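PDB 4J3Z: mandelate racemase/muconate lactonizing enzyme, which probably abstracts the proton alpha to a substrate carboxylate to give a metal-stabilised enolate, as other enolase-superfamily members do, its own substrate being unknown. Local coordinates for residues Y133-H138 with A154-A159; T140-F143 with E148-A151; Q271-G276 with F303-A308; K295-A300 with V326-L331. All coordinates share one frame; numbering follows the deposited sequence. Where two conformers were deposited one is given.

Contact 1 (Y133-H138 with A154-A159); sequences YPEPHH and AAARVA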
loop_
_atom_site.group_PDB
_atom_site.type_symbol
_atom_site.label_atom_id
_atom_site.label_comp_id
_atom_site.label_asym_id
_atom_site.label_seq_id
_atom_site.Cartn_x
_atom_site.Cartn_y
_atom_site.Cartn_z
ATOM N N TYR D 133 11.099 -42.545 5.157
ATOM C CA TYR D 133 10.372 -43.793 5.273
ATOM C C TYR D 133 11.006 -44.714 6.326
ATOM O O TYR D 133 12.177 -44.533 6.682
ATOM C CB TYR D 133 10.352 -44.485 3.905
ATOM C CG TYR D 133 9.729 -43.653 2.796
ATOM C CD1 TYR D 133 8.385 -43.275 2.854
ATOM C CD2 TYR D 133 10.484 -43.247 1.692
ATOM C CE1 TYR D 133 7.814 -42.523 1.845
ATOM C CE2 TYR D 133 9.918 -42.489 0.674
ATOM C CZ TYR D 133 8.582 -42.136 0.758
ATOM O OH TYR D 133 8.005 -41.389 -0.237
ATOM N N PRO D 134 10.229 -45.691 6.845
ATOM C CA PRO D 134 10.728 -46.709 7.780
ATOM C C PRO D 134 11.950 -47.482 7.280
ATOM O O PRO D 134 11.950 -48.039 6.175
ATOM C CB PRO D 134 9.538 -47.659 7.925
ATOM C CG PRO D 134 8.348 -46.784 7.718
ATOM C CD PRO D 134 8.761 -45.769 6.689
ATOM N N GLU D 135 12.991 -47.483 8.100
ATOM C CA GLU D 135 14.144 -48.347 7.913
ATOM C C GLU D 135 13.678 -49.793 8.211
ATOM O O GLU D 135 12.779 -49.989 9.031
ATOM C CB GLU D 135 15.242 -47.879 8.870
ATOM C CG GLU D 135 16.663 -47.818 8.329
ATOM C CD GLU D 135 16.770 -47.346 6.890
ATOM O OE1 GLU D 135 16.051 -46.404 6.494
ATOM O OE2 GLU D 135 17.600 -47.922 6.152
ATOM N N PRO D 136 14.269 -50.809 7.544
ATOM C CA PRO D 136 13.682 -52.162 7.652
ATOM C C PRO D 136 13.482 -52.674 9.085
ATOM O O PRO D 136 12.623 -53.534 9.320
ATOM C CB PRO D 136 14.689 -53.033 6.906
ATOM C CG PRO D 136 15.291 -52.098 5.895
ATOM C CD PRO D 136 15.435 -50.795 6.638
ATOM N N HIS D 137 14.246 -52.118 10.025
ATOM C CA HIS D 137 14.259 -52.557 11.410
ATOM C C HIS D 137 13.366 -51.697 12.307
ATOM O O HIS D 137 13.430 -51.787 13.538
ATOM C CB HIS D 137 15.695 -52.526 11.927
ATOM C CG HIS D 137 16.208 -51.148 12.199
ATOM N ND1 HIS D 137 16.517 -50.255 11.193
ATOM C CD2 HIS D 137 16.456 -50.506 13.363
ATOM C CE1 HIS D 137 16.935 -49.122 11.728
ATOM N NE2 HIS D 137 16.906 -49.247 13.042
ATOM N N HIS D 138 12.543 -50.855 11.686
ATOM C CA HIS D 138 11.661 -49.958 12.415
ATOM C C HIS D 138 10.253 -50.530 12.503
ATOM O O HIS D 138 9.753 -51.116 11.538
ATOM C CB HIS D 138 11.603 -48.583 11.739
ATOM C CG HIS D 138 12.788 -47.710 12.014
ATOM N ND1 HIS D 138 13.358 -46.908 11.049
ATOM C CD2 HIS D 138 13.499 -47.493 13.147
ATOM C CE1 HIS D 138 14.370 -46.240 11.572
ATOM N NE2 HIS D 138 14.478 -46.578 12.843
ATOM N N ALA D 154 16.917 -40.822 8.587
ATOM C CA ALA D 154 17.561 -39.663 7.961
ATOM C C ALA D 154 19.039 -39.919 7.720
ATOM O O ALA D 154 19.536 -39.646 6.627
ATOM C CB ALA D 154 17.358 -38.404 8.791
ATOM N N ALA D 155 19.733 -40.443 8.736
ATOM C CA ALA D 155 21.136 -40.868 8.597
ATOM C C ALA D 155 21.352 -41.816 7.410
ATOM O O ALA D 155 22.310 -41.652 6.657
ATOM C CB ALA D 155 21.652 -41.498 9.893
ATOM N N ALA D 156 20.451 -42.785 7.235
ATOM C CA ALA D 156 20.524 -43.736 6.116
ATOM C C ALA D 156 20.458 -43.040 4.752
ATOM O O ALA D 156 21.175 -43.406 3.821
ATOM C CB ALA D 156 19.437 -44.794 6.232
ATOM N N ARG D 157 19.583 -42.075 4.588
ATOM C CA ARG D 157 19.520 -41.316 3.359
ATOM C C ARG D 157 20.737 -40.456 3.042
ATOM O O ARG D 157 21.145 -40.379 1.911
ATOM C CB ARG D 157 18.305 -40.410 3.287
ATOM C CG ARG D 157 16.999 -41.040 3.589
ATOM C CD ARG D 157 16.605 -42.084 2.587
ATOM N NE ARG D 157 17.118 -43.380 2.909
ATOM C CZ ARG D 157 16.615 -44.249 3.751
ATOM N NH1 ARG D 157 17.245 -45.340 3.883
ATOM N NH2 ARG D 157 15.551 -44.060 4.442
ATOM N N VAL D 158 21.282 -39.783 4.043
ATOM C CA VAL D 158 22.544 -39.069 3.844
ATOM C C VAL D 158 23.662 -40.015 3.396
ATOM O O VAL D 158 24.435 -39.667 2.498
ATOM C CB VAL D 158 22.937 -38.264 5.103
ATOM C CG1 VAL D 158 24.428 -37.933 5.131
ATOM C CG2 VAL D 158 22.105 -36.995 5.178
ATOM N N ALA D 159 23.728 -41.210 3.992
ATOM C CA ALA D 159 24.702 -42.241 3.586
ATOM C C ALA D 159 24.485 -42.779 2.164
ATOM O O ALA D 159 25.403 -43.330 1.557
ATOM C CB ALA D 159 24.733 -43.392 4.599
HETATM O O HOH W 1 13.700 -42.818 3.373
#
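Arg157 and Glu135 form a salt bridge in which two guanidinium nitrogens close end-on upon a single carboxylate oxygen. NH1 of Arg157 lies 3.1 Å from OE1 of Glu135, and NH2 of Arg157 lies 3.2 Å from the same OE1; both arrive on its syn side, with the two flat groups 32° apart and both bonds distinctly bent. The other oxygen, OE2 of Glu135, takes a weak bond from NH1 and rests 3.6 Å from CB of Ala156, whose small methyl lets the carboxylate lie against the helix. A bend at chi2 (38°) folds the Glu135 chain toward Arg157, and bends at chi2 and chi3 turn the arginine back to meet it. With an alanine in place of Glu135, NH1 and NH2 of Arg157 would probably be left without their anion, the guanidinium then being held mainly through NE. Further out, that NE pairs with Glu160, which holds the group from its other end. On the loop side, Glu135 opens a type I turn closed by His138, whose ND1 accepts the Glu135 backbone N-H at 3.0 Å. The bridge thus ties the loop after strand 125-131 to helix 147-159 at the surface, inside one beta-alpha unit of the enolase-type barrel.

Contact 2 (T140-F143 with E148-A151); sequences TNAF and EMAA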
loop_
_atom_site.group_PDB
_atom_site.type_symbol
_atom_site.label_atom_id
_atom_site.label_comp_id
_atom_site.label_asym_id
_atom_site.label_seq_id
_atom_site.Cartn_x
_atom_site.Cartn_y
_atom_site.Cartn_z
ATOM N N THR D 140 6.503 -50.061 12.178
ATOM C CA THR D 140 5.744 -49.215 11.241
ATOM C C THR D 140 4.839 -48.188 11.931
ATOM O O THR D 140 4.812 -47.015 11.544
ATOM C CB THR D 140 4.907 -50.071 10.265
ATOM O OG1 THR D 140 5.758 -51.013 9.604
ATOM C CG2 THR D 140 4.232 -49.198 9.211
ATOM N N ASN D 141 4.108 -48.636 12.949
ATOM C CA ASN D 141 3.152 -47.790 13.662
ATOM C C ASN D 141 3.856 -46.723 14.497
ATOM O O ASN D 141 3.469 -45.542 14.478
ATOM C CB ASN D 141 2.252 -48.654 14.550
ATOM C CG ASN D 141 2.102 -50.076 14.021
ATOM O OD1 ASN D 141 1.417 -50.318 13.016
ATOM N ND2 ASN D 141 2.760 -51.025 14.688
ATOM N N ALA D 142 4.898 -47.149 15.214
ATOM C CA ALA D 142 5.691 -46.260 16.045
ATOM C C ALA D 142 6.497 -45.256 15.219
ATOM O O ALA D 142 6.781 -44.165 15.693
ATOM C CB ALA D 142 6.614 -47.061 16.956
ATOM N N PHE D 143 6.850 -45.620 13.989
ATOM C CA PHE D 143 7.777 -44.813 13.185
ATOM C C PHE D 143 7.329 -43.365 13.036
ATOM O O PHE D 143 8.137 -42.448 13.190
ATOM C CB PHE D 143 8.008 -45.433 11.798
ATOM C CG PHE D 143 8.978 -44.655 10.945
ATOM C CD1 PHE D 143 10.356 -44.842 11.075
ATOM C CD2 PHE D 143 8.518 -43.713 10.027
ATOM C CE1 PHE D 143 11.245 -44.110 10.302
ATOM C CE2 PHE D 143 9.403 -42.982 9.252
ATOM C CZ PHE D 143 10.767 -43.182 9.383
ATOM N N GLU D 148 13.644 -40.398 17.045
ATOM C CA GLU D 148 14.850 -41.226 16.994
ATOM C C GLU D 148 14.866 -42.099 15.732
ATOM O O GLU D 148 15.881 -42.191 15.041
ATOM C CB GLU D 148 14.961 -42.075 18.265
ATOM C CG GLU D 148 14.825 -41.302 19.580
ATOM C CD GLU D 148 13.431 -40.709 19.800
ATOM O OE1 GLU D 148 12.445 -41.323 19.332
ATOM O OE2 GLU D 148 13.313 -39.623 20.432
ATOM N N MET D 149 13.734 -42.725 15.425
ATOM C CA MET D 149 13.602 -43.546 14.218
ATOM C C MET D 149 13.718 -42.708 12.937
ATOM O O MET D 149 14.275 -43.166 11.941
ATOM C CB MET D 149 12.287 -44.327 14.240
ATOM C CG MET D 149 12.216 -45.357 15.354
ATOM S SD MET D 149 10.681 -46.300 15.394
ATOM C CE MET D 149 10.582 -46.620 17.150
ATOM N N ALA D 150 13.189 -41.484 12.973
ATOM C CA ALA D 150 13.318 -40.548 11.862
ATOM C C ALA D 150 14.762 -40.066 11.688
ATOM O O ALA D 150 15.219 -39.875 10.557
ATOM C CB ALA D 150 12.363 -39.375 12.040
ATOM N N ALA D 151 15.478 -39.875 12.800
ATOM C CA ALA D 151 16.921 -39.596 12.757
ATOM C C ALA D 151 17.722 -40.738 12.121
ATOM O O ALA D 151 18.551 -40.501 11.241
ATOM C CB ALA D 151 17.460 -39.276 14.150
#
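Met149, near the start of helix 147-159, reaches across to the short helical turn 140-143, a packing within the beta-alpha connection that follows strand 125-131 of the enolase-type barrel. Its CB sits 3.7 Å from CD1 of Phe143, an apolar touch at the root of the side chain. CG lies anti to the carbonyl carbon (chi1 -65°), and from there the chain runs extended, which carries SD of Met149 away from the ring to the backbone of the turn, 3.9 Å from CA of Phe143. The tip, CE of Met149, ends 4.0 Å from CB of Ala142. A methionine suits this route, since its long unbranched chain reaches from the helix to the turn, and the small Ala142 leaves room for its methyl. The phenylalanine runs the opposite way past it: with CG anti to the backbone N (chi1 -179°), its ring goes beyond the methionine root to the helix backbone. Ala150 beside it is small and buried, its other neighbours including Leu132 and Phe192 of helix 183-200. The ring of Phe143 also meets that of His138 at about 45°, and touches Pro134. CE1 of Phe143 finally rests 3.6 Å from the carbonyl O of Met149, approaching it obliquely.

Contact 3 (Q271-G276 with F303-A308); sequences QALHHG and FGAQLA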
loop_
_atom_site.group_PDB
_atom_site.type_symbol
_atom_site.label_atom_id
_atom_site.label_comp_id
_atom_site.label_asym_id
_atom_site.label_seq_id
_atom_site.Cartn_x
_atom_site.Cartn_y
_atom_site.Cartn_z
ATOM N N GLN D 271 -0.511 -15.820 -7.801
ATOM C CA GLN D 271 -1.075 -15.354 -6.526
ATOM C C GLN D 271 -0.275 -15.811 -5.300
ATOM O O GLN D 271 -0.184 -15.087 -4.319
ATOM C CB GLN D 271 -2.543 -15.769 -6.412
ATOM C CG GLN D 271 -3.509 -14.748 -7.007
ATOM C CD GLN D 271 -4.635 -15.371 -7.818
ATOM O OE1 GLN D 271 -4.849 -14.997 -8.974
ATOM N NE2 GLN D 271 -5.372 -16.319 -7.216
ATOM N N ALA D 272 0.303 -17.005 -5.355
ATOM C CA ALA D 272 1.145 -17.505 -4.259
ATOM C C ALA D 272 2.489 -16.783 -4.246
ATOM O O ALA D 272 3.121 -16.630 -3.199
ATOM C CB ALA D 272 1.352 -19.011 -4.374
ATOM N N LEU D 273 2.926 -16.350 -5.425
ATOM C CA LEU D 273 4.161 -15.584 -5.552
ATOM C C LEU D 273 3.970 -14.152 -5.067
ATOM O O LEU D 273 4.861 -13.579 -4.436
ATOM C CB LEU D 273 4.663 -15.615 -6.991
ATOM C CG LEU D 273 5.276 -16.940 -7.456
ATOM C CD1 LEU D 273 5.555 -16.879 -8.946
ATOM C CD2 LEU D 273 6.545 -17.292 -6.688
ATOM N N HIS D 274 2.803 -13.587 -5.358
ATOM C CA HIS D 274 2.505 -12.237 -4.898
ATOM C C HIS D 274 2.309 -12.177 -3.388
ATOM O O HIS D 274 2.457 -11.102 -2.783
ATOM C CB HIS D 274 1.302 -11.649 -5.633
ATOM C CG HIS D 274 1.676 -10.804 -6.813
ATOM N ND1 HIS D 274 1.031 -10.892 -8.030
ATOM C CD2 HIS D 274 2.628 -9.854 -6.960
ATOM C CE1 HIS D 274 1.575 -10.034 -8.876
ATOM N NE2 HIS D 274 2.545 -9.393 -8.251
ATOM N N HIS D 275 2.028 -13.326 -2.771
ATOM C CA HIS D 275 1.750 -13.354 -1.346
ATOM C C HIS D 275 2.881 -13.884 -0.477
ATOM O O HIS D 275 2.715 -14.022 0.736
ATOM C CB HIS D 275 0.427 -14.081 -1.060
ATOM C CG HIS D 275 -0.783 -13.216 -1.233
ATOM N ND1 HIS D 275 -1.762 -13.484 -2.167
ATOM C CD2 HIS D 275 -1.164 -12.078 -0.602
ATOM C CE1 HIS D 275 -2.700 -12.555 -2.094
ATOM N NE2 HIS D 275 -2.360 -11.690 -1.154
ATOM N N GLY D 276 4.028 -14.165 -1.084
ATOM C CA GLY D 276 5.234 -14.417 -0.314
ATOM C C GLY D 276 5.879 -15.788 -0.388
ATOM O O GLY D 276 6.980 -15.978 0.139
ATOM N N PHE D 303 10.162 -13.385 -9.438
ATOM C CA PHE D 303 10.033 -13.069 -8.013
ATOM C C PHE D 303 11.246 -13.525 -7.199
ATOM O O PHE D 303 11.220 -13.521 -5.955
ATOM C CB PHE D 303 8.768 -13.727 -7.447
ATOM C CG PHE D 303 7.495 -13.001 -7.795
ATOM C CD1 PHE D 303 7.025 -11.970 -6.990
ATOM C CD2 PHE D 303 6.759 -13.359 -8.914
ATOM C CE1 PHE D 303 5.853 -11.307 -7.304
ATOM C CE2 PHE D 303 5.589 -12.698 -9.233
ATOM C CZ PHE D 303 5.135 -11.672 -8.432
ATOM N N GLY D 304 12.305 -13.930 -7.897
ATOM C CA GLY D 304 13.505 -14.473 -7.252
ATOM C C GLY D 304 13.210 -15.781 -6.545
ATOM O O GLY D 304 13.968 -16.204 -5.660
ATOM N N ALA D 305 12.108 -16.419 -6.939
ATOM C CA ALA D 305 11.675 -17.685 -6.347
ATOM C C ALA D 305 12.284 -18.887 -7.066
ATOM O O ALA D 305 12.903 -18.735 -8.125
ATOM C CB ALA D 305 10.152 -17.772 -6.346
ATOM N N GLN D 306 12.079 -20.079 -6.495
ATOM C CA GLN D 306 12.637 -21.333 -7.025
ATOM C C GLN D 306 11.554 -22.394 -7.266
ATOM O O GLN D 306 10.451 -22.310 -6.707
ATOM C CB GLN D 306 13.692 -21.890 -6.059
ATOM C CG GLN D 306 14.969 -21.070 -5.970
ATOM C CD GLN D 306 15.969 -21.641 -4.972
ATOM O OE1 GLN D 306 15.665 -21.803 -3.793
ATOM N NE2 GLN D 306 17.168 -21.941 -5.446
ATOM N N LEU D 307 11.890 -23.405 -8.074
ATOM C CA LEU D 307 10.964 -24.494 -8.412
ATOM C C LEU D 307 11.341 -25.839 -7.794
ATOM O O LEU D 307 12.503 -26.265 -7.862
ATOM C CB LEU D 307 10.869 -24.662 -9.921
ATOM C CG LEU D 307 9.844 -25.690 -10.397
ATOM C CD1 LEU D 307 8.536 -24.990 -10.751
ATOM C CD2 LEU D 307 10.393 -26.480 -11.579
ATOM N N ALA D 308 10.346 -26.513 -7.215
ATOM C CA ALA D 308 10.559 -27.807 -6.566
ATOM C C ALA D 308 9.459 -28.803 -6.938
ATOM O O ALA D 308 8.556 -29.062 -6.129
ATOM C CB ALA D 308 10.633 -27.629 -5.053
#
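In the enolase-type barrel, helices 266-274 and 290-302 lie on the outside of neighbouring strands, and this contact joins the C-terminal ends of the two. Phe303 is the central piece. CB of Leu273 lies over one face of its ring, 3.8 Å from the centroid and 19° off the normal, a CH-pi contact; CD1 of Leu273 makes a plain apolar touch 3.7 Å from the ring carbon CD2 of Phe303. The far edge of the same ring points into the face of His274, with the planes at 88° and the centroids 4.9 Å apart, an edge-to-face (T-shaped) pair; it belongs to one of two modelled positions of the imidazole and is therefore less certain. A flat aromatic suits this place, offering a broad face to the aliphatic chain. Replacing Phe303 by an alanine would probably take away the ring face on which CB of Leu273 lies and open a gap there. The other branch of the leucine, CD2 of Leu273, meets CB of Ala305 at 3.7 Å, its CG being set anti to the carbonyl carbon (chi1 -73°). Both helices finish in Schellman motifs, with Gly276 and Gly304 taking the positive phi that favours glycine. His274 is exposed on this chain's surface, near Phe303 of a neighbouring subunit. Inward, Leu273 rests on Leu280 of strand 279-280 and Leu299 of helix 290-302, and just after Ala305 the chain enters strand 306-307, which pairs in parallel with strand 279-280.

Contact 4 (K295-A300 with V326-L331); sequences KIATLA and VSCPNL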
loop_
_atom_site.group_PDB
_atom_site.type_symbol
_atom_site.label_atom_id
_atom_site.label_comp_id
_atom_site.label_asym_id
_atom_site.label_seq_id
_atom_site.Cartn_x
_atom_site.Cartn_y
_atom_site.Cartn_z
ATOM N N LYS D 295 6.169 -22.313 -17.447
ATOM C CA LYS D 295 5.817 -20.970 -17.232
ATOM C C LYS D 295 5.518 -20.603 -15.806
ATOM O O LYS D 295 5.563 -19.482 -15.461
ATOM C CB LYS D 295 4.778 -20.508 -18.233
ATOM C CG LYS D 295 3.597 -21.373 -18.335
ATOM C CD LYS D 295 2.560 -20.686 -19.137
ATOM C CE LYS D 295 2.509 -21.150 -20.554
ATOM N NZ LYS D 295 1.756 -20.180 -21.340
ATOM N N ILE D 296 5.271 -21.570 -14.971
ATOM C CA ILE D 296 5.286 -21.374 -13.530
ATOM C C ILE D 296 6.736 -21.143 -13.082
ATOM O O ILE D 296 7.003 -20.393 -12.137
ATOM C CB ILE D 296 4.679 -22.574 -12.767
ATOM C CG1 ILE D 296 3.231 -22.821 -13.206
ATOM C CG2 ILE D 296 4.767 -22.352 -11.256
ATOM C CD1 ILE D 296 2.710 -24.199 -12.848
ATOM N N ALA D 297 7.669 -21.792 -13.766
ATOM C CA ALA D 297 9.095 -21.641 -13.453
ATOM C C ALA D 297 9.630 -20.260 -13.838
ATOM O O ALA D 297 10.521 -19.732 -13.177
ATOM C CB ALA D 297 9.899 -22.732 -14.130
ATOM N N THR D 298 9.086 -19.681 -14.906
ATOM C CA THR D 298 9.504 -18.356 -15.372
ATOM C C THR D 298 8.967 -17.256 -14.466
ATOM O O THR D 298 9.672 -16.269 -14.177
ATOM C CB THR D 298 9.091 -18.121 -16.838
ATOM O OG1 THR D 298 9.943 -18.889 -17.691
ATOM C CG2 THR D 298 9.217 -16.675 -17.224
ATOM N N LEU D 299 7.725 -17.432 -14.013
ATOM C CA LEU D 299 7.131 -16.524 -13.036
ATOM C C LEU D 299 7.840 -16.602 -11.684
ATOM O O LEU D 299 7.986 -15.592 -11.004
ATOM C CB LEU D 299 5.640 -16.802 -12.859
ATOM C CG LEU D 299 4.559 -15.971 -13.564
ATOM C CD1 LEU D 299 4.556 -14.512 -13.133
ATOM C CD2 LEU D 299 4.614 -16.099 -15.072
ATOM N N ALA D 300 8.264 -17.794 -11.281
ATOM C CA ALA D 300 9.073 -17.929 -10.065
ATOM C C ALA D 300 10.307 -17.015 -10.155
ATOM O O ALA D 300 10.507 -16.152 -9.314
ATOM C CB ALA D 300 9.479 -19.384 -9.846
ATOM N N VAL D 326 15.502 -30.336 -15.522
ATOM C CA VAL D 326 16.768 -30.215 -16.240
ATOM C C VAL D 326 16.918 -28.818 -16.831
ATOM O O VAL D 326 18.023 -28.266 -16.888
ATOM C CB VAL D 326 16.888 -31.265 -17.359
ATOM C CG1 VAL D 326 18.152 -31.038 -18.180
ATOM C CG2 VAL D 326 16.888 -32.666 -16.774
ATOM N N SER D 327 15.778 -28.259 -17.234
ATOM C CA SER D 327 15.706 -27.070 -18.062
ATOM C C SER D 327 15.639 -25.729 -17.318
ATOM O O SER D 327 15.805 -24.672 -17.950
ATOM C CB SER D 327 14.506 -27.199 -18.994
ATOM O OG SER D 327 13.334 -27.504 -18.257
ATOM N N CYS D 328 15.404 -25.764 -16.001
ATOM C CA CYS D 328 15.190 -24.539 -15.212
ATOM C C CYS D 328 16.423 -24.116 -14.400
ATOM O O CYS D 328 16.913 -24.888 -13.562
ATOM C CB CYS D 328 13.990 -24.683 -14.268
ATOM S SG CYS D 328 12.384 -25.069 -15.021
ATOM N N PRO D 329 16.931 -22.888 -14.654
ATOM C CA PRO D 329 18.014 -22.285 -13.864
ATOM C C PRO D 329 17.669 -22.128 -12.390
ATOM O O PRO D 329 18.572 -22.122 -11.538
ATOM C CB PRO D 329 18.192 -20.906 -14.513
ATOM C CG PRO D 329 17.796 -21.134 -15.941
ATOM C CD PRO D 329 16.650 -22.111 -15.879
ATOM N N ASN D 330 16.376 -22.014 -12.098
ATOM C CA ASN D 330 15.886 -21.771 -10.742
ATOM C C ASN D 330 15.424 -23.037 -10.017
ATOM O O ASN D 330 14.777 -22.959 -8.976
ATOM C CB ASN D 330 14.758 -20.731 -10.763
ATOM C CG ASN D 330 13.553 -21.193 -11.557
ATOM O OD1 ASN D 330 13.689 -21.904 -12.550
ATOM N ND2 ASN D 330 12.364 -20.791 -11.121
ATOM N N LEU D 331 15.758 -24.203 -10.563
ATOM C CA LEU D 331 15.410 -25.461 -9.909
ATOM C C LEU D 331 16.143 -25.631 -8.580
ATOM O O LEU D 331 17.366 -25.523 -8.522
ATOM C CB LEU D 331 15.728 -26.657 -10.809
ATOM C CG LEU D 331 15.241 -27.984 -10.212
ATOM C CD1 LEU D 331 13.795 -28.256 -10.614
ATOM C CD2 LEU D 331 16.148 -29.118 -10.634
#
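Cys328 and Ala297 supply the apolar half of this buried contact: SG of Cys328 lies 3.5 Å from CB of Ala297. With SG anti to the carbonyl carbon (chi1 -58°), the thiol is directed at the helix, where the small methyl of Ala297 allows the close approach. The polar half belongs to Asn330. Its ND2 reaches the carbonyl O of Ala297 at 3.0 Å, a weak hydrogen bond because the angle at the hydrogen is only 122°. The same ND2 of Asn330 stands 3.5 Å from CB of Ala300, about one helical turn along, so the amide nitrogen meets the carbonyl of Ala297 and the methyl of Ala300 on one side of helix 290-302. CG of Asn330 occupies the position between backbone N and carbonyl carbon (chi1 62°), which brings the amide forward from a type I turn running from Cys328 to Leu331. Asn330 is backbone-bonded to Leu307 of strand 306-307, and the Cys328 carbonyl accepts from ND2 of Asn123. Small residues on the helix therefore let the segment after helix 315-327 come near enough for an amide to touch a carbonyl, but the bent geometry suggests that close packing, more than this weak bond, joins the two parts.

Contacts 1 and 2 share helix 147-159, contact 2 nested within the loop that contact 1 closes, and they touch where His138 and Tyr133 meet Phe143 and Met149. Contact 1 is a surface ion pair, whereas contact 2, partly buried, is apolar. Contacts 3 and 4 lie far from them, the centres of contacts 1 and 3 being about 32 Å apart, while those of contacts 3 and 4 are about 11 Å apart; their segments alternate along the chain, with helix 290-302 leading into strand 306-307. Both lie near subunit interfaces. Contact 3 relies on aromatic and aliphatic packing, while contact 4, the more buried, makes do with small side chains and one weak amide bond.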